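PDB 2H0A: transcriptional regulator from Thermus thermophilus, which probably represses transcription as a member of the CcpA group of regulators, sensing a small ligand through its periplasmic-binding-protein-like region. Local coordinates for residues L169-F174 with L196-R201. Sequence-based numbering, arbitrary orientation.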
ATOM      1  N   LEU A 169      -7.941  -0.613  13.928  1.00 31.16           N
ATOM      2  CA  LEU A 169      -9.331  -1.005  13.745  1.00 29.86           C
ATOM      3  C   LEU A 169      -9.585  -2.296  14.541  1.00 31.87           C
ATOM      4  O   LEU A 169     -10.625  -2.446  15.193  1.00 30.79           O
ATOM      5  CB  LEU A 169      -9.620  -1.261  12.267  1.00 28.24           C
ATOM      6  CG  LEU A 169     -10.510  -0.390  11.362  1.00 26.86           C
ATOM      7  CD1 LEU A 169     -11.109   0.784  12.098  1.00 23.01           C
ATOM      8  CD2 LEU A 169      -9.667   0.076  10.173  1.00 27.06           C
ATOM      9  N   ALA A 170      -8.623  -3.217  14.495  1.00 32.21           N
ATOM     10  CA  ALA A 170      -8.734  -4.502  15.187  1.00 32.07           C
ATOM     11  C   ALA A 170      -8.774  -4.418  16.714  1.00 32.66           C
ATOM     12  O   ALA A 170      -9.646  -5.001  17.342  1.00 32.27           O
ATOM     13  CB  ALA A 170      -7.605  -5.427  14.744  1.00 31.75           C
ATOM     14  N   LEU A 171      -7.834  -3.707  17.320  1.00 34.44           N
ATOM     15  CA  LEU A 171      -7.842  -3.585  18.772  1.00 38.03           C
ATOM     16  C   LEU A 171      -9.190  -3.003  19.214  1.00 40.61           C
ATOM     17  O   LEU A 171      -9.760  -3.404  20.227  1.00 39.99           O
ATOM     18  CB  LEU A 171      -6.706  -2.674  19.240  1.00 37.69           C
ATOM     19  CG  LEU A 171      -6.672  -2.392  20.747  1.00 38.67           C
ATOM     20  CD1 LEU A 171      -6.469  -3.696  21.501  1.00 36.66           C
ATOM     21  CD2 LEU A 171      -5.566  -1.402  21.075  1.00 38.14           C
ATOM     22  N   ARG A 172      -9.690  -2.050  18.437  1.00 44.09           N
ATOM     23  CA  ARG A 172     -10.964  -1.412  18.726  1.00 47.57           C
ATOM     24  C   ARG A 172     -12.064  -2.475  18.682  1.00 46.30           C
ATOM     25  O   ARG A 172     -13.011  -2.446  19.476  1.00 43.99           O
ATOM     26  CB  ARG A 172     -11.231  -0.321  17.684  1.00 52.25           C
ATOM     27  CG  ARG A 172     -11.379   1.073  18.249  1.00 61.62           C
ATOM     28  CD  ARG A 172     -12.706   1.235  18.976  1.00 71.78           C
ATOM     29  NE  ARG A 172     -12.966   2.633  19.330  1.00 80.32           N
ATOM     30  CZ  ARG A 172     -14.060   3.060  19.957  1.00 83.70           C
ATOM     31  NH1 ARG A 172     -15.013   2.199  20.308  1.00 85.94           N
ATOM     32  NH2 ARG A 172     -14.206   4.351  20.229  1.00 84.20           N
ATOM     33  N   HIS A 173     -11.919  -3.412  17.746  1.00 45.00           N
ATOM     34  CA  HIS A 173     -12.870  -4.502  17.575  1.00 44.53           C
ATOM     35  C   HIS A 173     -12.823  -5.449  18.773  1.00 43.75           C
ATOM     36  O   HIS A 173     -13.859  -5.805  19.341  1.00 43.95           O
ATOM     37  CB  HIS A 173     -12.545  -5.286  16.304  1.00 45.69           C
ATOM     38  CG  HIS A 173     -13.449  -6.452  16.077  1.00 47.89           C
ATOM     39  ND1 HIS A 173     -14.765  -6.309  15.695  1.00 50.23           N
ATOM     40  CD2 HIS A 173     -13.241  -7.782  16.220  1.00 49.83           C
ATOM     41  CE1 HIS A 173     -15.329  -7.500  15.613  1.00 50.36           C
ATOM     42  NE2 HIS A 173     -14.426  -8.411  15.927  1.00 51.34           N
ATOM     43  N   PHE A 174     -11.614  -5.850  19.153  1.00 40.23           N
ATOM     44  CA  PHE A 174     -11.428  -6.746  20.280  1.00 37.84           C
ATOM     45  C   PHE A 174     -11.902  -6.133  21.600  1.00 38.89           C
ATOM     46  O   PHE A 174     -12.419  -6.832  22.471  1.00 38.89           O
ATOM     47  CB  PHE A 174      -9.956  -7.115  20.428  1.00 36.16           C
ATOM     48  CG  PHE A 174      -9.324  -7.664  19.179  1.00 36.47           C
ATOM     49  CD1 PHE A 174      -9.999  -8.575  18.373  1.00 35.41           C
ATOM     50  CD2 PHE A 174      -8.002  -7.346  18.865  1.00 35.63           C
ATOM     51  CE1 PHE A 174      -9.363  -9.170  17.283  1.00 34.24           C
ATOM     52  CE2 PHE A 174      -7.360  -7.934  17.780  1.00 34.02           C
ATOM     53  CZ  PHE A 174      -8.039  -8.849  16.990  1.00 34.07           C
ATOM     54  N   LEU A 196      -0.466  -1.315  18.995  1.00 41.54           N
ATOM     55  CA  LEU A 196       0.362  -0.665  19.993  1.00 43.62           C
ATOM     56  C   LEU A 196      -0.020   0.812  20.110  1.00 44.85           C
ATOM     57  O   LEU A 196      -0.251   1.318  21.200  1.00 44.38           O
ATOM     58  CB  LEU A 196       1.821  -0.794  19.578  1.00 43.70           C
ATOM     59  CG  LEU A 196       2.810  -1.201  20.659  1.00 44.50           C
ATOM     60  CD1 LEU A 196       2.297  -2.416  21.400  1.00 43.89           C
ATOM     61  CD2 LEU A 196       4.151  -1.499  20.012  1.00 45.58           C
ATOM     62  N   GLU A 197      -0.092   1.484  18.965  1.00 47.84           N
ATOM     63  CA  GLU A 197      -0.440   2.902  18.880  1.00 49.54           C
ATOM     64  C   GLU A 197      -1.823   3.214  19.433  1.00 48.57           C
ATOM     65  O   GLU A 197      -1.979   4.130  20.243  1.00 48.57           O
ATOM     66  CB  GLU A 197      -0.378   3.364  17.420  1.00 53.72           C
ATOM     67  CG  GLU A 197      -0.731   4.827  17.215  1.00 58.99           C
ATOM     68  CD  GLU A 197      -1.184   5.125  15.799  1.00 62.09           C
ATOM     69  OE1 GLU A 197      -0.375   4.960  14.858  1.00 64.32           O
ATOM     70  OE2 GLU A 197      -2.358   5.518  15.629  1.00 64.11           O
ATOM     71  N   GLU A 198      -2.828   2.464  18.980  1.00 47.70           N
ATOM     72  CA  GLU A 198      -4.200   2.669  19.435  1.00 46.64           C
ATOM     73  C   GLU A 198      -4.353   2.335  20.913  1.00 44.22           C
ATOM     74  O   GLU A 198      -5.187   2.910  21.606  1.00 43.59           O
ATOM     75  CB  GLU A 198      -5.177   1.812  18.626  1.00 49.62           C
ATOM     76  CG  GLU A 198      -6.651   2.109  18.919  1.00 52.25           C
ATOM     77  CD  GLU A 198      -7.114   3.465  18.379  1.00 54.80           C
ATOM     78  OE1 GLU A 198      -6.257   4.313  18.047  1.00 54.91           O
ATOM     79  OE2 GLU A 198      -8.342   3.683  18.294  1.00 57.45           O
ATOM     80  N   ALA A 199      -3.566   1.391  21.398  1.00 42.49           N
ATOM     81  CA  ALA A 199      -3.655   1.053  22.801  1.00 42.64           C
ATOM     82  C   ALA A 199      -3.237   2.292  23.581  1.00 43.47           C
ATOM     83  O   ALA A 199      -3.995   2.790  24.410  1.00 44.05           O
ATOM     84  CB  ALA A 199      -2.740  -0.119  23.129  1.00 42.30           C
ATOM     85  N   VAL A 200      -2.034   2.791  23.293  1.00 44.53           N
ATOM     86  CA  VAL A 200      -1.482   3.968  23.961  1.00 45.78           C
ATOM     87  C   VAL A 200      -2.433   5.158  23.915  1.00 48.53           C
ATOM     88  O   VAL A 200      -2.597   5.880  24.903  1.00 48.38           O
ATOM     89  CB  VAL A 200      -0.148   4.380  23.326  1.00 43.89           C
ATOM     90  CG1 VAL A 200       0.376   5.643  23.984  1.00 41.16           C
ATOM     91  CG2 VAL A 200       0.850   3.254  23.466  1.00 41.31           C
ATOM     92  N   ARG A 201      -3.054   5.358  22.760  1.00 50.08           N
ATOM     93  CA  ARG A 201      -4.010   6.436  22.580  1.00 52.29           C
ATOM     94  C   ARG A 201      -5.114   6.271  23.630  1.00 54.04           C
ATOM     95  O   ARG A 201      -6.073   7.043  23.667  1.00 54.27           O
ATOM     96  CB  ARG A 201      -4.624   6.349  21.188  1.00 52.51           C
ATOM     97  CG  ARG A 201      -4.858   7.676  20.521  1.00 53.21           C
ATOM     98  CD  ARG A 201      -5.877   7.520  19.430  1.00 53.88           C
ATOM     99  NE  ARG A 201      -7.206   7.415  20.014  1.00 56.69           N
ATOM    100  CZ  ARG A 201      -8.276   6.990  19.358  1.00 57.33           C
ATOM    101  NH1 ARG A 201      -8.168   6.624  18.088  1.00 59.32           N
ATOM    102  NH2 ARG A 201      -9.449   6.939  19.972  1.00 57.90           N
TER
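Neighbouring helices on one side of the parallel part of the sheet, a recurrent pairing in the Rossmann-like lobes of periplasmic-binding-protein folds, meet here through Leu171 on helix 164-175 and Glu198 with Ala199 on helix 189-200. The local axes come within 9.1 Å, their N-to-C directions are 55° apart, and Leu171 makes the main apolar contact, with the aliphatic part of Arg172 beside it. Leu171 CG stands anti to the backbone N (chi1 176°), which carries the branch across to the facing helix. There CD2 does the touching: it rests 3.7 Å from Ala199 CB, 4.1 Å from Glu198 CB and 3.5 Å from Ala199 N, against the backbone joining the two residues.

A polar fringe borders this apolar centre. Glu198 also starts anti to its own N, then bends at chi2 (71°), and its carboxylate ends beside the aliphatic part of Arg172, with OE2 4.0 Å from Arg172 CG. The guanidinium stays farther off, NE lying 4.9 Å from Glu198 OE2, so any attraction is probably diffuse. Arg201, one turn on, is the nearer charge: its NH1 sits 3.0 Å from Glu198 OE2 in a salt bridge, with the oxygen well out of the guanidinium plane. Glu198 OE1 forms a salt bridge with Arg168 of helix 164-175, and this pair, unlike that with Arg201, links the two helices.

Elsewhere on helix 164-175, Ala170 and Phe174 pack onto strands 116-121 and 157-160, and Phe174 also reaches strand 182-185, which lies between the two helices in sequence; Leu169 packs on Leu169 of the second subunit.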